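Local coordinates for protein dehalogenase (Rhodospirillaceae, PDB 6A41) that probably removes halogen from halogenated substrates, on a Rossmann-type framework shared with short-chain dehydrogenases and reductases, at residues A[19-24]-A[220-225]; A[99-104]-A[149-154]; A[111-116]-A[161-166]. One frame throughout, in Å; residues are numbered along the deposited sequence.

Contact 1 (A[19-24]-A[220-225])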
ATOM      1  N   HIS A  19       2.621 -16.912 -23.846  1.00 11.30           N
ATOM      2  CA  HIS A  19       2.847 -16.547 -25.200  1.00 11.55           C
ATOM      3  C   HIS A  19       3.350 -15.144 -25.370  1.00 10.98           C
ATOM      4  O   HIS A  19       4.273 -14.913 -26.163  1.00 10.35           O
ATOM      5  CB  HIS A  19       1.588 -16.771 -26.049  1.00 13.00           C
ATOM      6  CG  HIS A  19       1.330 -18.221 -26.302  1.00 14.62           C
ATOM      7  ND1 HIS A  19       0.577 -18.651 -27.373  1.00 15.32           N
ATOM      8  CD2 HIS A  19       1.877 -19.327 -25.747  1.00 15.44           C
ATOM      9  CE1 HIS A  19       0.568 -19.983 -27.366  1.00 16.47           C
ATOM     10  NE2 HIS A  19       1.339 -20.413 -26.389  1.00 15.59           N
ATOM     11  N   GLY A  20       2.704 -14.197 -24.665  1.00 10.54           N
ATOM     12  CA  GLY A  20       3.165 -12.744 -24.721  1.00 10.00           C
ATOM     13  C   GLY A  20       4.621 -12.685 -24.300  1.00 10.01           C
ATOM     14  O   GLY A  20       5.413 -12.026 -24.925  1.00  9.86           O
ATOM     15  N   THR A  21       4.959 -13.367 -23.176  1.00  9.70           N
ATOM     16  CA  THR A  21       6.271 -13.288 -22.681  1.00 10.09           C
ATOM     17  C   THR A  21       7.248 -13.955 -23.684  1.00  9.93           C
ATOM     18  O   THR A  21       8.267 -13.427 -23.929  1.00 10.54           O
ATOM     19  CB  THR A  21       6.418 -13.938 -21.305  1.00 10.42           C
ATOM     20  OG1 THR A  21       5.457 -13.310 -20.393  1.00 10.79           O
ATOM     21  CG2 THR A  21       7.841 -13.729 -20.777  1.00 10.82           C
ATOM     22  N   THR A  22       6.909 -15.121 -24.230  1.00  9.65           N
ATOM     23  CA  THR A  22       7.822 -15.789 -25.178  1.00 10.06           C
ATOM     24  C   THR A  22       8.161 -14.865 -26.344  1.00  9.96           C
ATOM     25  O   THR A  22       9.333 -14.676 -26.735  1.00  9.18           O
ATOM     26  CB  THR A  22       7.135 -17.031 -25.763  1.00 10.20           C
ATOM     27  OG1 THR A  22       6.934 -17.987 -24.750  1.00 10.37           O
ATOM     28  CG2 THR A  22       7.988 -17.663 -26.852  1.00 10.31           C
ATOM     29  N   ARG A  23       7.083 -14.317 -26.878  1.00 10.53           N
ATOM     30  CA  ARG A  23       7.128 -13.447 -28.066  1.00 11.86           C
ATOM     31  C   ARG A  23       8.036 -12.216 -27.881  1.00 11.51           C
ATOM     32  O   ARG A  23       8.939 -11.910 -28.732  1.00 10.79           O
ATOM     33  CB  ARG A  23       5.711 -12.977 -28.458  1.00 13.80           C
ATOM     34  CG  ARG A  23       5.670 -12.229 -29.753  1.00 16.14           C
ATOM     35  CD  ARG A  23       4.273 -11.670 -30.160  1.00 18.75           C
ATOM     36  NE  ARG A  23       3.370 -12.775 -30.225  1.00 21.50           N
ATOM     37  CZ  ARG A  23       2.380 -13.111 -29.396  1.00 20.93           C
ATOM     38  NH1 ARG A  23       2.013 -12.419 -28.380  1.00 22.28           N
ATOM     39  NH2 ARG A  23       1.732 -14.252 -29.671  1.00 23.27           N
ATOM     40  N   ILE A  24       7.810 -11.501 -26.799  1.00 10.36           N
ATOM     41  CA  ILE A  24       8.654 -10.332 -26.514  1.00 10.82           C
ATOM     42  C   ILE A  24      10.084 -10.726 -26.134  1.00 10.61           C
ATOM     43  O   ILE A  24      11.018 -10.073 -26.631  1.00 10.22           O
ATOM     44  CB  ILE A  24       7.996  -9.431 -25.442  1.00 10.90           C
ATOM     45  CG1 ILE A  24       6.615  -8.878 -25.903  1.00 11.57           C
ATOM     46  CG2 ILE A  24       8.874  -8.221 -25.163  1.00 10.97           C
ATOM     47  CD1 ILE A  24       6.651  -8.118 -27.226  1.00 12.75           C
ATOM     48  N   THR A 220       6.370  -6.119 -19.921  1.00  8.94           N
ATOM     49  CA  THR A 220       6.581  -5.872 -18.480  1.00  9.23           C
ATOM     50  C   THR A 220       7.405  -6.903 -17.783  1.00  8.75           C
ATOM     51  O   THR A 220       8.338  -6.617 -17.032  1.00  8.68           O
ATOM     52  CB  THR A 220       5.231  -5.554 -17.805  1.00  9.06           C
ATOM     53  OG1 THR A 220       4.603  -4.423 -18.507  1.00  9.47           O
ATOM     54  CG2 THR A 220       5.476  -5.189 -16.419  1.00  9.36           C
ATOM     55  N   ILE A 221       7.026  -8.140 -17.976  1.00  8.78           N
ATOM     56  CA  ILE A 221       7.803  -9.266 -17.457  1.00  8.69           C
ATOM     57  C   ILE A 221       9.226  -9.274 -17.998  1.00  9.18           C
ATOM     58  O   ILE A 221      10.213  -9.426 -17.175  1.00  8.86           O
ATOM     59  CB  ILE A 221       7.031 -10.586 -17.715  1.00  8.51           C
ATOM     60  CG1 ILE A 221       5.687 -10.663 -17.028  1.00  8.40           C
ATOM     61  CG2 ILE A 221       7.911 -11.805 -17.492  1.00  9.00           C
ATOM     62  CD1 ILE A 221       4.714 -11.674 -17.702  1.00  8.69           C
ATOM     63  N   CYS A 222       9.404  -9.077 -19.306  1.00  9.05           N
ATOM     64  CA  CYS A 222      10.699  -8.947 -19.889  1.00 10.04           C
ATOM     65  C   CYS A 222      11.565  -7.814 -19.294  1.00  9.90           C
ATOM     66  O   CYS A 222      12.745  -7.992 -18.974  1.00  9.14           O
ATOM     67  CB  CYS A 222      10.645  -8.786 -21.394  1.00 11.09           C
ATOM     68  SG  CYS A 222      10.197 -10.354 -22.183  1.00 14.91           S
ATOM     69  N   PHE A 223      10.921  -6.659 -19.091  1.00  9.54           N
ATOM     70  CA  PHE A 223      11.632  -5.605 -18.441  1.00  9.43           C
ATOM     71  C   PHE A 223      12.175  -6.069 -17.025  1.00  9.40           C
ATOM     72  O   PHE A 223      13.407  -5.874 -16.754  1.00  8.40           O
ATOM     73  CB  PHE A 223      10.764  -4.317 -18.282  1.00  9.97           C
ATOM     74  CG  PHE A 223      11.441  -3.289 -17.325  1.00 10.13           C
ATOM     75  CD1 PHE A 223      12.599  -2.660 -17.705  1.00 10.88           C
ATOM     76  CD2 PHE A 223      10.918  -3.084 -16.055  1.00 10.99           C
ATOM     77  CE1 PHE A 223      13.321  -1.780 -16.821  1.00 11.00           C
ATOM     78  CE2 PHE A 223      11.544  -2.216 -15.167  1.00 10.79           C
ATOM     79  CZ  PHE A 223      12.712  -1.593 -15.547  1.00 10.57           C
ATOM     80  N   LEU A 224      11.359  -6.728 -16.202  1.00  9.05           N
ATOM     81  CA  LEU A 224      11.837  -7.134 -14.876  1.00  9.97           C
ATOM     82  C   LEU A 224      12.936  -8.197 -14.962  1.00 10.96           C
ATOM     83  O   LEU A 224      13.788  -8.227 -14.057  1.00 11.46           O
ATOM     84  CB  LEU A 224      10.708  -7.648 -13.991  1.00  9.89           C
ATOM     85  CG  LEU A 224       9.711  -6.510 -13.685  1.00 10.20           C
ATOM     86  CD1 LEU A 224       8.453  -7.151 -13.113  1.00 10.55           C
ATOM     87  CD2 LEU A 224      10.295  -5.437 -12.749  1.00 10.57           C
ATOM     88  N   CYS A 225      12.945  -9.012 -16.032  1.00 11.06           N
ATOM     89  CA  CYS A 225      14.067  -9.948 -16.331  1.00 11.60           C
ATOM     90  C   CYS A 225      15.398  -9.293 -16.777  1.00 12.58           C
ATOM     91  O   CYS A 225      16.402  -9.988 -16.790  1.00 11.69           O
ATOM     92  CB  CYS A 225      13.657 -11.028 -17.330  1.00 12.09           C
ATOM     93  SG  CYS A 225      12.261 -12.028 -16.831  1.00 12.72           S
TER
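Around Thr21 and Ile221, whose CA atoms stand 6.8 Å apart, helix segments 19-24 and 220-225 cross at -57°, with axes 9.3 Å apart at closest approach. The side chains of this pair meet at about a right angle. Thr21 presents both of its branches: OG1 comes within 3.2 Å of Ile221 CD1, a tight fit, while the methyl CG2 lies 3.8 Å from Ile221 CG2. The division of labour follows from chi1 of -56°, which sets OG1 beside the backbone N, where it bonds to Ala17 O one turn earlier, and leaves CG2 anti to that nitrogen. The hydroxyl that touches the isoleucine is therefore already occupied by a carbonyl just before the helix. One turn on, Ile24 offers CG2 to Cys222 SG at 3.9 Å, and the same sulfur also sits 4.0 Å from Thr21 O, so it touches both residues of segment 19-24. Ile221 also packs on Val81, Val134 and Val177 of three strands, so helix 214-225 rests on the central sheet. No hydrogen bond joins the two segments. Their buried meeting is one of methyl groups, sulfur and a hydroxyl bonded to its own chain, which implies cohesion by van der Waals fit, with a salt bridge from Arg23 to Asp215 adding a polar link between the helices outside this apolar meeting.

Contact 2 (A[99-104]-A[149-154])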
ATOM      1  N   GLU A  99     -12.157 -27.437  -0.752  1.00 16.55           N
ATOM      2  CA  GLU A  99     -11.176 -28.164  -1.642  1.00 17.99           C
ATOM      3  C   GLU A  99     -10.710 -27.290  -2.840  1.00 16.05           C
ATOM      4  O   GLU A  99      -9.571 -27.350  -3.192  1.00 14.75           O
ATOM      5  CB  GLU A  99     -11.741 -29.508  -2.156  1.00 23.07           C
ATOM      6  CG  GLU A  99     -12.936 -29.217  -3.069  1.00 28.79           C
ATOM      7  CD  GLU A  99     -13.743 -30.431  -3.643  1.00 37.40           C
ATOM      8  OE1 GLU A  99     -13.189 -31.110  -4.606  1.00 38.66           O
ATOM      9  OE2 GLU A  99     -14.945 -30.611  -3.175  1.00 40.75           O
ATOM     10  N   ASP A 100     -11.581 -26.470  -3.430  1.00 15.31           N
ATOM     11  CA  ASP A 100     -11.161 -25.551  -4.517  1.00 14.95           C
ATOM     12  C   ASP A 100     -10.217 -24.460  -3.946  1.00 12.89           C
ATOM     13  O   ASP A 100      -9.370 -24.024  -4.621  1.00 13.07           O
ATOM     14  CB  ASP A 100     -12.340 -24.839  -5.157  1.00 14.67           C
ATOM     15  CG  ASP A 100     -13.338 -25.794  -5.804  1.00 17.07           C
ATOM     16  OD1 ASP A 100     -12.991 -26.951  -6.084  1.00 15.57           O
ATOM     17  OD2 ASP A 100     -14.507 -25.357  -5.946  1.00 15.96           O
ATOM     18  N   PHE A 101     -10.474 -23.975  -2.754  1.00 12.69           N
ATOM     19  CA  PHE A 101      -9.573 -22.983  -2.108  1.00 11.87           C
ATOM     20  C   PHE A 101      -8.145 -23.588  -1.929  1.00 11.72           C
ATOM     21  O   PHE A 101      -7.119 -22.994  -2.288  1.00 10.22           O
ATOM     22  CB  PHE A 101     -10.184 -22.437  -0.781  1.00 12.04           C
ATOM     23  CG  PHE A 101      -9.425 -21.278  -0.162  1.00 11.41           C
ATOM     24  CD1 PHE A 101      -8.618 -20.448  -0.873  1.00 11.10           C
ATOM     25  CD2 PHE A 101      -9.708 -20.899   1.117  1.00 12.13           C
ATOM     26  CE1 PHE A 101      -8.022 -19.355  -0.258  1.00 11.21           C
ATOM     27  CE2 PHE A 101      -9.072 -19.888   1.742  1.00 11.71           C
ATOM     28  CZ  PHE A 101      -8.275 -19.093   1.059  1.00 11.28           C
ATOM     29  N   ARG A 102      -8.069 -24.818  -1.429  1.00 12.11           N
ATOM     30  CA  ARG A 102      -6.833 -25.483  -1.319  1.00 12.68           C
ATOM     31  C   ARG A 102      -6.103 -25.702  -2.662  1.00 12.75           C
ATOM     32  O   ARG A 102      -4.882 -25.521  -2.721  1.00 11.66           O
ATOM     33  CB  ARG A 102      -7.031 -26.917  -0.651  1.00 14.73           C
ATOM     34  CG  ARG A 102      -7.460 -26.845   0.824  1.00 16.19           C
ATOM     35  CD  ARG A 102      -7.478 -28.223   1.500  1.00 17.94           C
ATOM     36  NE  ARG A 102      -7.971 -28.117   2.841  1.00 18.02           N
ATOM     37  CZ  ARG A 102      -9.086 -28.686   3.239  1.00 20.25           C
ATOM     38  NH1 ARG A 102      -9.749 -29.443   2.397  1.00 22.34           N
ATOM     39  NH2 ARG A 102      -9.476 -28.554   4.485  1.00 20.89           N
ATOM     40  N   ASP A 103      -6.852 -26.161  -3.682  1.00 12.96           N
ATOM     41  CA  ASP A 103      -6.328 -26.292  -5.042  1.00 14.39           C
ATOM     42  C   ASP A 103      -5.798 -24.947  -5.617  1.00 13.21           C
ATOM     43  O   ASP A 103      -4.728 -24.944  -6.235  1.00 13.43           O
ATOM     44  CB  ASP A 103      -7.353 -26.908  -5.999  1.00 16.23           C
ATOM     45  CG  ASP A 103      -7.673 -28.367  -5.632  1.00 20.37           C
ATOM     46  OD1 ASP A 103      -7.027 -28.970  -4.707  1.00 22.77           O
ATOM     47  OD2 ASP A 103      -8.610 -28.934  -6.185  1.00 23.37           O
ATOM     48  N   ALA A 104      -6.524 -23.828  -5.411  1.00 11.79           N
ATOM     49  CA  ALA A 104      -6.046 -22.513  -5.835  1.00 11.34           C
ATOM     50  C   ALA A 104      -4.779 -22.149  -5.180  1.00 10.79           C
ATOM     51  O   ALA A 104      -3.846 -21.643  -5.838  1.00  9.81           O
ATOM     52  CB  ALA A 104      -7.102 -21.482  -5.554  1.00 11.51           C
ATOM     53  N   TYR A 149     -10.093 -17.155  -4.774  1.00  8.87           N
ATOM     54  CA  TYR A 149      -9.174 -16.813  -5.830  1.00  8.97           C
ATOM     55  C   TYR A 149      -8.241 -15.638  -5.398  1.00  8.29           C
ATOM     56  O   TYR A 149      -7.006 -15.675  -5.582  1.00  7.73           O
ATOM     57  CB  TYR A 149      -9.929 -16.417  -7.085  1.00  9.27           C
ATOM     58  CG  TYR A 149      -8.972 -15.951  -8.159  1.00  9.07           C
ATOM     59  CD1 TYR A 149      -8.209 -16.835  -8.909  1.00  9.35           C
ATOM     60  CD2 TYR A 149      -8.746 -14.605  -8.385  1.00  9.46           C
ATOM     61  CE1 TYR A 149      -7.305 -16.357  -9.876  1.00  9.19           C
ATOM     62  CE2 TYR A 149      -7.818 -14.199  -9.334  1.00  8.82           C
ATOM     63  CZ  TYR A 149      -7.145 -15.088 -10.072  1.00  8.61           C
ATOM     64  OH  TYR A 149      -6.212 -14.618 -10.997  1.00  8.54           O
ATOM     65  N   VAL A 150      -8.820 -14.598  -4.848  1.00  8.37           N
ATOM     66  CA  VAL A 150      -8.068 -13.378  -4.543  1.00  8.34           C
ATOM     67  C   VAL A 150      -7.040 -13.692  -3.449  1.00  8.76           C
ATOM     68  O   VAL A 150      -5.893 -13.245  -3.450  1.00  8.66           O
ATOM     69  CB  VAL A 150      -9.025 -12.204  -4.165  1.00  8.50           C
ATOM     70  CG1 VAL A 150      -8.215 -10.976  -3.783  1.00  8.75           C
ATOM     71  CG2 VAL A 150      -9.912 -11.851  -5.349  1.00  9.02           C
ATOM     72  N   SER A 151      -7.505 -14.453  -2.469  1.00  8.96           N
ATOM     73  CA  SER A 151      -6.684 -14.839  -1.354  1.00  8.99           C
ATOM     74  C   SER A 151      -5.486 -15.665  -1.832  1.00  8.55           C
ATOM     75  O   SER A 151      -4.348 -15.440  -1.389  1.00  7.65           O
ATOM     76  CB  SER A 151      -7.531 -15.648  -0.298  1.00  9.56           C
ATOM     77  OG  SER A 151      -6.619 -16.226   0.712  1.00  9.81           O
ATOM     78  N   ALA A 152      -5.700 -16.592  -2.747  1.00  8.36           N
ATOM     79  CA  ALA A 152      -4.584 -17.389  -3.237  1.00  8.50           C
ATOM     80  C   ALA A 152      -3.613 -16.531  -4.041  1.00  8.47           C
ATOM     81  O   ALA A 152      -2.439 -16.739  -3.947  1.00  8.44           O
ATOM     82  CB  ALA A 152      -5.101 -18.527  -4.107  1.00  8.72           C
ATOM     83  N   ARG A 153      -4.090 -15.556  -4.820  1.00  8.25           N
ATOM     84  CA  ARG A 153      -3.186 -14.594  -5.512  1.00  8.17           C
ATOM     85  C   ARG A 153      -2.454 -13.768  -4.478  1.00  7.89           C
ATOM     86  O   ARG A 153      -1.313 -13.440  -4.643  1.00  7.27           O
ATOM     87  CB  ARG A 153      -3.995 -13.664  -6.375  1.00  8.33           C
ATOM     88  CG  ARG A 153      -4.457 -14.338  -7.647  1.00  8.85           C
ATOM     89  CD  ARG A 153      -3.312 -14.761  -8.525  1.00  9.29           C
ATOM     90  NE  ARG A 153      -3.637 -15.193  -9.873  1.00  9.72           N
ATOM     91  CZ  ARG A 153      -2.738 -15.775 -10.681  1.00 10.19           C
ATOM     92  NH1 ARG A 153      -1.507 -16.096 -10.277  1.00  9.82           N
ATOM     93  NH2 ARG A 153      -3.102 -16.110 -11.871  1.00 10.79           N
ATOM     94  N   ALA A 154      -3.162 -13.370  -3.422  1.00  8.03           N
ATOM     95  CA  ALA A 154      -2.462 -12.646  -2.327  1.00  8.41           C
ATOM     96  C   ALA A 154      -1.304 -13.499  -1.737  1.00  8.15           C
ATOM     97  O   ALA A 154      -0.325 -12.939  -1.336  1.00  7.96           O
ATOM     98  CB  ALA A 154      -3.419 -12.279  -1.211  1.00  8.33           C
TER
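Phe101 and Ser151 are brought together by matching torsions: CG of the phenylalanine lies anti to its backbone N (chi1 -172°), and OG of the serine does the same on its own helix (chi1 170°). With CG so placed, the end of the ring comes nearer segment 149-154 than its first bond would suggest, and meets the serine at its edge, with OG in the ring plane and 3.3 Å from Phe101 CZ, while Ser151 CB lies 3.7 Å from Phe101 CE1. The hydroxyl has its hydrogen-bond partner in Ala155 O of the third subunit, which also contributes Phe113 to an edge-to-face pairing with Phe101. A leucine in place of Phe101 has no ring for that pairing and would probably leave a gap beside Ser151. Further along, Ala104 and Ala152 let the backbones close to a CA to CA distance of 5.9 Å; their CB atoms touch at 3.9 Å. The axes run 9.2 Å apart and cross at -27°. On the far side of segment 149-154, Arg153 NE gives a nearly straight bond of 2.9 Å to Tyr149 OH, which lies in the guanidinium plane. These two match the spacing of the catalytic tyrosine and arginine of halohydrin dehalogenases and are probably their counterparts; helices 98-126 and 147-158, meeting a neighbouring subunit, are consistent with the four-helix interface familiar from the short-chain dehydrogenase/reductase fold.

Contact 3 (A[111-116]-A[161-166])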
ATOM      1  N   ALA A 111       3.043 -24.258  -5.660  1.00 13.61           N
ATOM      2  CA  ALA A 111       3.788 -24.661  -6.855  1.00 14.15           C
ATOM      3  C   ALA A 111       4.933 -23.694  -7.304  1.00 13.75           C
ATOM      4  O   ALA A 111       6.075 -24.171  -7.464  1.00 13.82           O
ATOM      5  CB  ALA A 111       2.847 -25.051  -8.052  1.00 15.03           C
ATOM      6  N   PRO A 112       4.677 -22.363  -7.336  1.00 12.51           N
ATOM      7  CA  PRO A 112       5.732 -21.431  -7.686  1.00 12.40           C
ATOM      8  C   PRO A 112       6.778 -21.357  -6.590  1.00 12.10           C
ATOM      9  O   PRO A 112       7.958 -21.159  -6.934  1.00 10.92           O
ATOM     10  CB  PRO A 112       5.026 -20.116  -8.005  1.00 12.42           C
ATOM     11  CG  PRO A 112       3.705 -20.307  -7.370  1.00 13.45           C
ATOM     12  CD  PRO A 112       3.365 -21.718  -7.371  1.00 12.88           C
ATOM     13  N   PHE A 113       6.381 -21.592  -5.335  1.00 10.68           N
ATOM     14  CA  PHE A 113       7.400 -21.630  -4.283  1.00 11.32           C
ATOM     15  C   PHE A 113       8.336 -22.836  -4.522  1.00 11.02           C
ATOM     16  O   PHE A 113       9.547 -22.705  -4.438  1.00 10.77           O
ATOM     17  CB  PHE A 113       6.766 -21.760  -2.900  1.00 11.46           C
ATOM     18  CG  PHE A 113       7.745 -21.782  -1.781  1.00 12.09           C
ATOM     19  CD1 PHE A 113       8.436 -20.678  -1.446  1.00 12.67           C
ATOM     20  CD2 PHE A 113       8.012 -22.940  -1.112  1.00 13.30           C
ATOM     21  CE1 PHE A 113       9.381 -20.689  -0.407  1.00 13.48           C
ATOM     22  CE2 PHE A 113       8.978 -22.997  -0.110  1.00 13.63           C
ATOM     23  CZ  PHE A 113       9.574 -21.845   0.315  1.00 13.89           C
ATOM     24  N   ARG A 114       7.747 -23.966  -4.831  1.00 11.18           N
ATOM     25  CA  ARG A 114       8.531 -25.147  -5.155  1.00 13.45           C
ATOM     26  C   ARG A 114       9.503 -24.938  -6.301  1.00 13.11           C
ATOM     27  O   ARG A 114      10.687 -25.336  -6.193  1.00 11.93           O
ATOM     28  CB  ARG A 114       7.576 -26.351  -5.382  1.00 14.61           C
ATOM     29  CG  ARG A 114       8.180 -27.689  -5.857  1.00 18.44           C
ATOM     30  CD  ARG A 114       9.181 -28.241  -4.895  1.00 22.93           C
ATOM     31  NE  ARG A 114       9.659 -29.591  -5.332  1.00 28.41           N
ATOM     32  CZ  ARG A 114      10.830 -30.144  -4.991  1.00 29.60           C
ATOM     33  NH1 ARG A 114      11.645 -29.492  -4.197  1.00 30.92           N
ATOM     34  NH2 ARG A 114      11.220 -31.305  -5.511  1.00 31.04           N
ATOM     35  N   LEU A 115       9.016 -24.339  -7.393  1.00 14.07           N
ATOM     36  CA  LEU A 115       9.852 -24.067  -8.519  1.00 15.90           C
ATOM     37  C   LEU A 115      10.980 -23.124  -8.145  1.00 15.81           C
ATOM     38  O   LEU A 115      12.117 -23.340  -8.605  1.00 15.08           O
ATOM     39  CB  LEU A 115       9.156 -23.462  -9.692  1.00 19.05           C
ATOM     40  CG  LEU A 115       8.456 -24.491 -10.554  1.00 23.30           C
ATOM     41  CD1 LEU A 115       7.699 -23.734 -11.618  1.00 26.53           C
ATOM     42  CD2 LEU A 115       9.320 -25.532 -11.244  1.00 24.57           C
ATOM     43  N   THR A 116      10.704 -22.127  -7.313  1.00 13.37           N
ATOM     44  CA  THR A 116      11.750 -21.223  -6.846  1.00 12.38           C
ATOM     45  C   THR A 116      12.819 -21.948  -6.020  1.00 12.04           C
ATOM     46  O   THR A 116      14.018 -21.704  -6.224  1.00 11.45           O
ATOM     47  CB  THR A 116      11.170 -20.045  -6.095  1.00 12.79           C
ATOM     48  OG1 THR A 116      10.164 -19.420  -6.893  1.00 13.97           O
ATOM     49  CG2 THR A 116      12.171 -19.027  -5.775  1.00 13.68           C
ATOM     50  N   SER A 161       8.271 -10.134  -1.199  1.00  8.69           N
ATOM     51  CA  SER A 161       9.211  -9.336  -0.466  1.00  9.43           C
ATOM     52  C   SER A 161      10.132 -10.175   0.462  1.00  9.18           C
ATOM     53  O   SER A 161      11.315  -9.832   0.702  1.00  9.65           O
ATOM     54  CB  SER A 161       8.491  -8.247   0.296  1.00  9.73           C
ATOM     55  OG  SER A 161       7.588  -8.762   1.228  1.00  9.79           O
ATOM     56  N   SER A 162       9.602 -11.266   0.983  1.00  8.95           N
ATOM     57  CA  SER A 162      10.419 -12.216   1.857  1.00  9.24           C
ATOM     58  C   SER A 162      11.492 -12.914   1.052  1.00  9.36           C
ATOM     59  O   SER A 162      12.660 -12.977   1.476  1.00  9.80           O
ATOM     60  CB  SER A 162       9.497 -13.266   2.562  1.00  8.63           C
ATOM     61  OG  SER A 162       8.564 -12.608   3.345  1.00  8.65           O
ATOM     62  N   LEU A 163      11.116 -13.407  -0.136  1.00  9.56           N
ATOM     63  CA  LEU A 163      12.153 -14.016  -0.969  1.00  9.42           C
ATOM     64  C   LEU A 163      13.152 -12.998  -1.487  1.00  9.08           C
ATOM     65  O   LEU A 163      14.338 -13.295  -1.610  1.00  8.36           O
ATOM     66  CB  LEU A 163      11.526 -14.753  -2.103  1.00  9.86           C
ATOM     67  CG  LEU A 163      10.743 -16.039  -1.708  1.00 10.14           C
ATOM     68  CD1 LEU A 163      10.172 -16.750  -2.870  1.00 10.18           C
ATOM     69  CD2 LEU A 163      11.642 -16.940  -0.895  1.00 11.27           C
ATOM     70  N   ALA A 164      12.674 -11.774  -1.751  1.00  8.52           N
ATOM     71  CA  ALA A 164      13.588 -10.746  -2.192  1.00  9.29           C
ATOM     72  C   ALA A 164      14.670 -10.503  -1.124  1.00  9.53           C
ATOM     73  O   ALA A 164      15.853 -10.357  -1.432  1.00  9.98           O
ATOM     74  CB  ALA A 164      12.852  -9.411  -2.528  1.00  9.04           C
ATOM     75  N   LYS A 165      14.241 -10.437   0.101  1.00  9.92           N
ATOM     76  CA  LYS A 165      15.191 -10.252   1.158  1.00 10.82           C
ATOM     77  C   LYS A 165      16.145 -11.394   1.288  1.00 10.93           C
ATOM     78  O   LYS A 165      17.326 -11.194   1.568  1.00 10.63           O
ATOM     79  CB  LYS A 165      14.527  -9.896   2.483  1.00 11.18           C
ATOM     80  CG  LYS A 165      13.863  -8.515   2.449  1.00 11.82           C
ATOM     81  CD  LYS A 165      13.131  -8.195   3.745  1.00 12.35           C
ATOM     82  CE  LYS A 165      12.680  -6.754   3.807  1.00 13.99           C
ATOM     83  NZ  LYS A 165      11.975  -6.543   5.078  1.00 15.14           N
ATOM     84  N   GLU A 166      15.624 -12.577   1.122  1.00 11.24           N
ATOM     85  CA  GLU A 166      16.416 -13.779   1.338  1.00 12.34           C
ATOM     86  C   GLU A 166      17.480 -14.002   0.219  1.00 12.83           C
ATOM     87  O   GLU A 166      18.648 -14.412   0.478  1.00 13.10           O
ATOM     88  CB  GLU A 166      15.370 -14.936   1.383  1.00 13.81           C
ATOM     89  CG  GLU A 166      15.959 -16.304   1.477  1.00 15.96           C
ATOM     90  CD  GLU A 166      14.976 -17.430   1.865  1.00 18.51           C
ATOM     91  OE1 GLU A 166      13.847 -17.207   2.449  1.00 19.68           O
ATOM     92  OE2 GLU A 166      15.448 -18.571   1.623  1.00 19.77           O
TER
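Leu163 reaches out from its helix to place one methyl against Thr116 and the other beside the Phe113 ring. CD1 meets Thr116 CG2 at 4.2 Å, the two side chains approaching tip to tip, while CD2 lies 4.4 Å from Phe113 CE1, at the edge of the ring and near its plane. The backbones stay well apart, the nearest CA atoms, those of Thr116 and Leu163, being 9.3 Å from each other, so the gap is bridged by these side chains alone. Thr116 can turn a purely apolar end to the leucine because its chi1 of -52° sends OG1 back along the helix to donate a 2.8 Å hydrogen bond to Pro112 O. That carbonyl also accepts Thr116 N, and the two donors arrive from opposite faces of its plane; the bond from OG1 holds the threonine's rotation, while that from N is the ordinary helical one. Thr116 lies one turn beyond a kink in the helix, where the N of Pro112 lacks the bond to the preceding turn. Thr116 also packs on Ile131 and Phe133 of strand 129-136. On the other helix, Ser162 and Lys165 hydrogen-bond to the backbone of the third subunit, so segment 161-166 faces a subunit boundary as well as its own chain. Light packing between two neighbouring helices, one of them resting on strand 129-136, belongs to the layered alpha/beta/alpha architecture of the Rossmann fold.

The three contacts distribute the helix packing over both faces of one seven-stranded parallel sheet. Contact 1 joins helix 18-27, near the start of the chain, to helix 214-225, near its end, and so brackets the other two in sequence. It lies on the opposite side of the chain's centre from contact 2, their centres about 25 Å apart; contact 3 is about 20 Å from contact 1. Contacts 2 and 3 share helix 98-126, which meets helices 147-158 and 160-167 in succession, with centres about 18 Å apart. Their segments alternate along the chain, and both touch the third subunit, so this layer serves the fold and the assembly together.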